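Local coordinates for nucleoporin nup120 (Schizosaccharomyces pombe, PDB 4GQ2), which serves as a structural component of the nuclear pore complex, whose nucleoporins can also act as docking partners for transiently associated nuclear transport factors, at residues D418-I427 and K496-A507. Residues are numbered along the deposited sequence; the frame is centred on the assembly and turned at random.
Sequences DISEIWLQHI and KRLLYNEWERFA
Trp423 and Trp503 reach past each other in opposite directions, each leaving its own helix to lie on the other, and the pair illustrates how the nearly parallel segments 419-427 and 496-507 (axes 10.0 Å apart at closest) can interlock through large knobs. They join helix 419-428 to the long helix 492-515, both within the Nup120/160 beta-propeller family region. Their five-membered rings lie with planes 1° apart yet slid so far that they barely overlap; CB of Trp503 instead sits over the Trp423 pyrrole face, 3.5 Å from its centroid, a CH-pi contact. The Trp423 indole then turns its NE1 edge to the face of Tyr500, a T-shaped pair with Trp423 NE1 3.4 Å from Tyr500 CE2, while Trp423 CZ3 meets CB of Ala507 at 3.6 Å.

Trp503 settles among Ser420, Trp423, Leu424 and Ile427, and its NE1 donates to Ser420 OG at 2.8 Å, a bent bond (139°) tilted from the indole plane. The chi1 of Ile419 (-62°) turns CG2 away from the residue's own N and against the Tyr500 backbone; CD1 heads toward Lys496. Farther out, the Tyr500 hydroxyl is hydrogen-bonded to the backbone N of Phe408, and helix 464-478 packs on Trp503 through Val471 and Ile475.

At the N-terminal end of helix 419-427 a water joins Asp418 OD2 to Lys496 NZ; both also bond to another protein's chain. The chemistry thus divides into a buried aromatic interior, with one indole N-H satisfied by a serine, and a charged end engaged in assembly.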
loop_
_atom_site.group_PDB
_atom_site.type_symbol
_atom_site.label_atom_id
_atom_site.label_comp_id
_atom_site.label_asym_id
_atom_site.label_seq_id
_atom_site.Cartn_x
_atom_site.Cartn_y
_atom_site.Cartn_z
ATOM N N ASP A 418 9.759 -9.101 -9.573
ATOM C CA ASP A 418 10.213 -8.912 -10.953
ATOM C C ASP A 418 9.678 -7.606 -11.555
ATOM O O ASP A 418 9.050 -6.808 -10.858
ATOM C CB ASP A 418 9.824 -10.124 -11.806
ATOM C CG ASP A 418 10.865 -10.468 -12.886
ATOM O OD1 ASP A 418 11.623 -9.574 -13.341
ATOM O OD2 ASP A 418 10.921 -11.652 -13.280
ATOM N N ILE A 419 9.934 -7.404 -12.848
ATOM C CA ILE A 419 9.666 -6.152 -13.555
ATOM C C ILE A 419 8.251 -5.621 -13.359
ATOM O O ILE A 419 8.062 -4.455 -13.014
ATOM C CB ILE A 419 9.977 -6.292 -15.067
ATOM C CG1 ILE A 419 11.457 -6.613 -15.268
ATOM C CG2 ILE A 419 9.635 -5.022 -15.838
ATOM C CD1 ILE A 419 11.806 -7.033 -16.677
ATOM N N SER A 420 7.261 -6.478 -13.574
ATOM C CA SER A 420 5.865 -6.057 -13.487
ATOM C C SER A 420 5.461 -5.657 -12.081
ATOM O O SER A 420 4.859 -4.598 -11.902
ATOM C CB SER A 420 4.928 -7.127 -14.056
ATOM O OG SER A 420 5.002 -7.098 -15.467
ATOM N N GLU A 421 5.803 -6.490 -11.096
ATOM C CA GLU A 421 5.573 -6.166 -9.681
ATOM C C GLU A 421 6.122 -4.790 -9.313
ATOM O O GLU A 421 5.410 -3.977 -8.718
ATOM C CB GLU A 421 6.189 -7.216 -8.765
ATOM C CG GLU A 421 5.585 -8.604 -8.894
ATOM C CD GLU A 421 6.616 -9.692 -8.641
ATOM O OE1 GLU A 421 7.230 -10.208 -9.620
ATOM O OE2 GLU A 421 6.821 -10.019 -7.453
ATOM N N ILE A 422 7.370 -4.526 -9.693
ATOM C CA ILE A 422 8.046 -3.271 -9.329
ATOM C C ILE A 422 7.427 -2.051 -10.004
ATOM O O ILE A 422 7.155 -1.042 -9.339
ATOM C CB ILE A 422 9.562 -3.328 -9.610
ATOM C CG1 ILE A 422 10.218 -4.445 -8.780
ATOM C CG2 ILE A 422 10.206 -1.978 -9.325
ATOM C CD1 ILE A 422 11.588 -4.865 -9.285
ATOM N N TRP A 423 7.186 -2.146 -11.310
ATOM C CA TRP A 423 6.549 -1.041 -12.047
ATOM C C TRP A 423 5.138 -0.768 -11.599
ATOM O O TRP A 423 4.724 0.381 -11.516
ATOM C CB TRP A 423 6.581 -1.296 -13.546
ATOM C CG TRP A 423 7.806 -0.748 -14.233
ATOM C CD1 TRP A 423 8.820 -1.463 -14.865
ATOM C CD2 TRP A 423 8.178 0.667 -14.399
ATOM N NE1 TRP A 423 9.768 -0.611 -15.394
ATOM C CE2 TRP A 423 9.445 0.676 -15.146
ATOM C CE3 TRP A 423 7.619 1.879 -14.007
ATOM C CZ2 TRP A 423 10.100 1.854 -15.470
ATOM C CZ3 TRP A 423 8.288 3.063 -14.346
ATOM C CH2 TRP A 423 9.498 3.047 -15.063
ATOM N N LEU A 424 4.387 -1.823 -11.302
ATOM C CA LEU A 424 3.013 -1.678 -10.836
ATOM C C LEU A 424 2.994 -0.952 -9.490
ATOM O O LEU A 424 2.225 -0.008 -9.306
ATOM C CB LEU A 424 2.343 -3.042 -10.717
ATOM C CG LEU A 424 0.842 -3.107 -10.460
ATOM C CD1 LEU A 424 0.078 -2.710 -11.716
ATOM C CD2 LEU A 424 0.436 -4.503 -9.998
ATOM N N GLN A 425 3.853 -1.380 -8.564
ATOM C CA GLN A 425 3.982 -0.693 -7.282
ATOM C C GLN A 425 4.273 0.793 -7.466
ATOM O O GLN A 425 3.588 1.637 -6.890
ATOM C CB GLN A 425 5.055 -1.333 -6.402
ATOM C CG GLN A 425 4.490 -2.176 -5.269
ATOM C CD GLN A 425 5.092 -1.829 -3.910
ATOM O OE1 GLN A 425 4.750 -2.437 -2.894
ATOM N NE2 GLN A 425 5.982 -0.841 -3.884
ATOM N N HIS A 426 5.265 1.097 -8.297
ATOM C CA HIS A 426 5.673 2.467 -8.561
ATOM C C HIS A 426 4.576 3.338 -9.126
ATOM O O HIS A 426 4.403 4.479 -8.703
ATOM C CB HIS A 426 6.894 2.492 -9.481
ATOM C CG HIS A 426 7.272 3.878 -9.938
ATOM N ND1 HIS A 426 6.887 4.377 -11.127
ATOM C CD2 HIS A 426 7.992 4.886 -9.302
ATOM C CE1 HIS A 426 7.346 5.635 -11.255
ATOM N NE2 HIS A 426 8.023 5.945 -10.137
ATOM N N ILE A 427 3.825 2.813 -10.083
ATOM C CA ILE A 427 2.749 3.577 -10.714
ATOM C C ILE A 427 1.563 3.836 -9.771
ATOM O O ILE A 427 0.971 4.913 -9.804
ATOM C CB ILE A 427 2.273 2.883 -12.003
ATOM C CG1 ILE A 427 3.393 2.921 -13.046
ATOM C CG2 ILE A 427 1.001 3.532 -12.547
ATOM C CD1 ILE A 427 3.168 2.002 -14.226
ATOM N N LYS A 496 12.433 -9.418 -21.101
ATOM C CA LYS A 496 12.590 -8.535 -19.950
ATOM C C LYS A 496 12.716 -7.083 -20.385
ATOM O O LYS A 496 11.980 -6.225 -19.898
ATOM C CB LYS A 496 13.785 -8.957 -19.093
ATOM C CG LYS A 496 13.582 -10.292 -18.387
ATOM C CD LYS A 496 14.838 -10.722 -17.647
ATOM C CE LYS A 496 14.746 -12.161 -17.166
ATOM N NZ LYS A 496 13.744 -12.348 -16.075
ATOM N N ARG A 497 13.614 -6.816 -21.330
ATOM C CA ARG A 497 13.858 -5.453 -21.803
ATOM C C ARG A 497 12.603 -4.824 -22.420
ATOM O O ARG A 497 12.259 -3.669 -22.114
ATOM C CB ARG A 497 15.038 -5.426 -22.788
ATOM C CG ARG A 497 15.506 -4.031 -23.185
ATOM C CD ARG A 497 16.594 -4.078 -24.260
ATOM N NE ARG A 497 16.094 -4.589 -25.540
ATOM C CZ ARG A 497 15.473 -3.856 -26.464
ATOM N NH1 ARG A 497 15.269 -2.552 -26.283
ATOM N NH2 ARG A 497 15.051 -4.433 -27.579
ATOM N N LEU A 498 11.908 -5.582 -23.272
ATOM C CA LEU A 498 10.701 -5.062 -23.923
ATOM C C LEU A 498 9.555 -4.858 -22.921
ATOM O O LEU A 498 8.831 -3.868 -23.001
ATOM C CB LEU A 498 10.256 -5.966 -25.083
ATOM C CG LEU A 498 11.149 -6.107 -26.324
ATOM C CD1 LEU A 498 10.603 -7.212 -27.214
ATOM C CD2 LEU A 498 11.264 -4.808 -27.112
ATOM N N LEU A 499 9.399 -5.790 -21.981
ATOM C CA LEU A 499 8.410 -5.641 -20.909
ATOM C C LEU A 499 8.689 -4.375 -20.085
ATOM O O LEU A 499 7.773 -3.604 -19.793
ATOM C CB LEU A 499 8.374 -6.890 -20.012
ATOM C CG LEU A 499 7.329 -7.002 -18.887
ATOM C CD1 LEU A 499 5.900 -7.023 -19.413
ATOM C CD2 LEU A 499 7.580 -8.237 -18.031
ATOM N N TYR A 500 9.957 -4.161 -19.737
ATOM C CA TYR A 500 10.376 -2.990 -18.960
ATOM C C TYR A 500 9.995 -1.704 -19.686
ATOM O O TYR A 500 9.414 -0.790 -19.086
ATOM C CB TYR A 500 11.893 -3.022 -18.698
ATOM C CG TYR A 500 12.398 -1.887 -17.828
ATOM C CD1 TYR A 500 12.603 -0.610 -18.355
ATOM C CD2 TYR A 500 12.651 -2.086 -16.473
ATOM C CE1 TYR A 500 13.041 0.434 -17.556
ATOM C CE2 TYR A 500 13.104 -1.053 -15.670
ATOM C CZ TYR A 500 13.302 0.202 -16.214
ATOM O OH TYR A 500 13.741 1.225 -15.405
ATOM N N ASN A 501 10.315 -1.646 -20.978
ATOM C CA ASN A 501 10.070 -0.450 -21.793
ATOM C C ASN A 501 8.592 -0.135 -21.977
ATOM O O ASN A 501 8.199 1.035 -22.012
ATOM C CB ASN A 501 10.755 -0.569 -23.163
ATOM C CG ASN A 501 12.274 -0.573 -23.069
ATOM O OD1 ASN A 501 12.860 -0.219 -22.040
ATOM N ND2 ASN A 501 12.920 -0.970 -24.152
ATOM N N GLU A 502 7.773 -1.172 -22.104
ATOM C CA GLU A 502 6.334 -0.960 -22.179
ATOM C C GLU A 502 5.804 -0.362 -20.868
ATOM O O GLU A 502 5.038 0.603 -20.883
ATOM C CB GLU A 502 5.598 -2.252 -22.546
ATOM C CG GLU A 502 4.127 -2.054 -22.907
ATOM C CD GLU A 502 3.896 -1.209 -24.157
ATOM O OE1 GLU A 502 2.735 -1.116 -24.596
ATOM O OE2 GLU A 502 4.851 -0.635 -24.710
ATOM N N TRP A 503 6.224 -0.924 -19.740
ATOM C CA TRP A 503 5.858 -0.354 -18.434
ATOM C C TRP A 503 6.302 1.078 -18.343
ATOM O O TRP A 503 5.523 1.947 -17.963
ATOM C CB TRP A 503 6.465 -1.165 -17.304
ATOM C CG TRP A 503 5.682 -2.396 -16.913
ATOM C CD1 TRP A 503 6.017 -3.724 -17.139
ATOM C CD2 TRP A 503 4.409 -2.445 -16.193
ATOM N NE1 TRP A 503 5.064 -4.565 -16.624
ATOM C CE2 TRP A 503 4.076 -3.862 -16.042
ATOM C CE3 TRP A 503 3.544 -1.487 -15.667
ATOM C CZ2 TRP A 503 2.917 -4.280 -15.401
ATOM C CZ3 TRP A 503 2.385 -1.919 -15.021
ATOM C CH2 TRP A 503 2.080 -3.281 -14.892
ATOM N N GLU A 504 7.551 1.346 -18.726
ATOM C CA GLU A 504 8.066 2.707 -18.739
ATOM C C GLU A 504 7.211 3.682 -19.548
ATOM O O GLU A 504 6.901 4.781 -19.065
ATOM C CB GLU A 504 9.506 2.755 -19.235
ATOM C CG GLU A 504 10.096 4.160 -19.198
ATOM C CD GLU A 504 11.606 4.155 -19.205
ATOM O OE1 GLU A 504 12.194 3.534 -20.118
ATOM O OE2 GLU A 504 12.201 4.777 -18.297
ATOM N N ARG A 505 6.827 3.284 -20.759
ATOM C CA ARG A 505 5.995 4.140 -21.611
ATOM C C ARG A 505 4.681 4.454 -20.923
ATOM O O ARG A 505 4.227 5.600 -20.921
ATOM C CB ARG A 505 5.703 3.477 -22.959
ATOM C CG ARG A 505 6.840 3.563 -23.955
ATOM C CD ARG A 505 6.522 2.814 -25.245
ATOM N NE ARG A 505 7.766 2.398 -25.885
ATOM C CZ ARG A 505 8.209 1.143 -25.946
ATOM N NH1 ARG A 505 7.489 0.140 -25.445
ATOM N NH2 ARG A 505 9.372 0.893 -26.537
ATOM N N PHE A 506 4.072 3.425 -20.342
ATOM C CA PHE A 506 2.809 3.590 -19.655
ATOM C C PHE A 506 2.946 4.574 -18.489
ATOM O O PHE A 506 2.109 5.468 -18.325
ATOM C CB PHE A 506 2.267 2.246 -19.176
ATOM C CG PHE A 506 0.884 2.334 -18.634
ATOM C CD1 PHE A 506 -0.206 2.406 -19.492
ATOM C CD2 PHE A 506 0.665 2.391 -17.261
ATOM C CE1 PHE A 506 -1.495 2.509 -18.991
ATOM C CE2 PHE A 506 -0.622 2.497 -16.751
ATOM C CZ PHE A 506 -1.705 2.555 -17.618
ATOM N N ALA A 507 4.016 4.420 -17.708
ATOM C CA ALA A 507 4.293 5.304 -16.579
ATOM C C ALA A 507 4.496 6.741 -17.035
ATOM O O ALA A 507 4.015 7.675 -16.381
ATOM C CB ALA A 507 5.500 4.811 -15.792
HETATM O O HOH W 1 10.612 -11.595 -16.513
#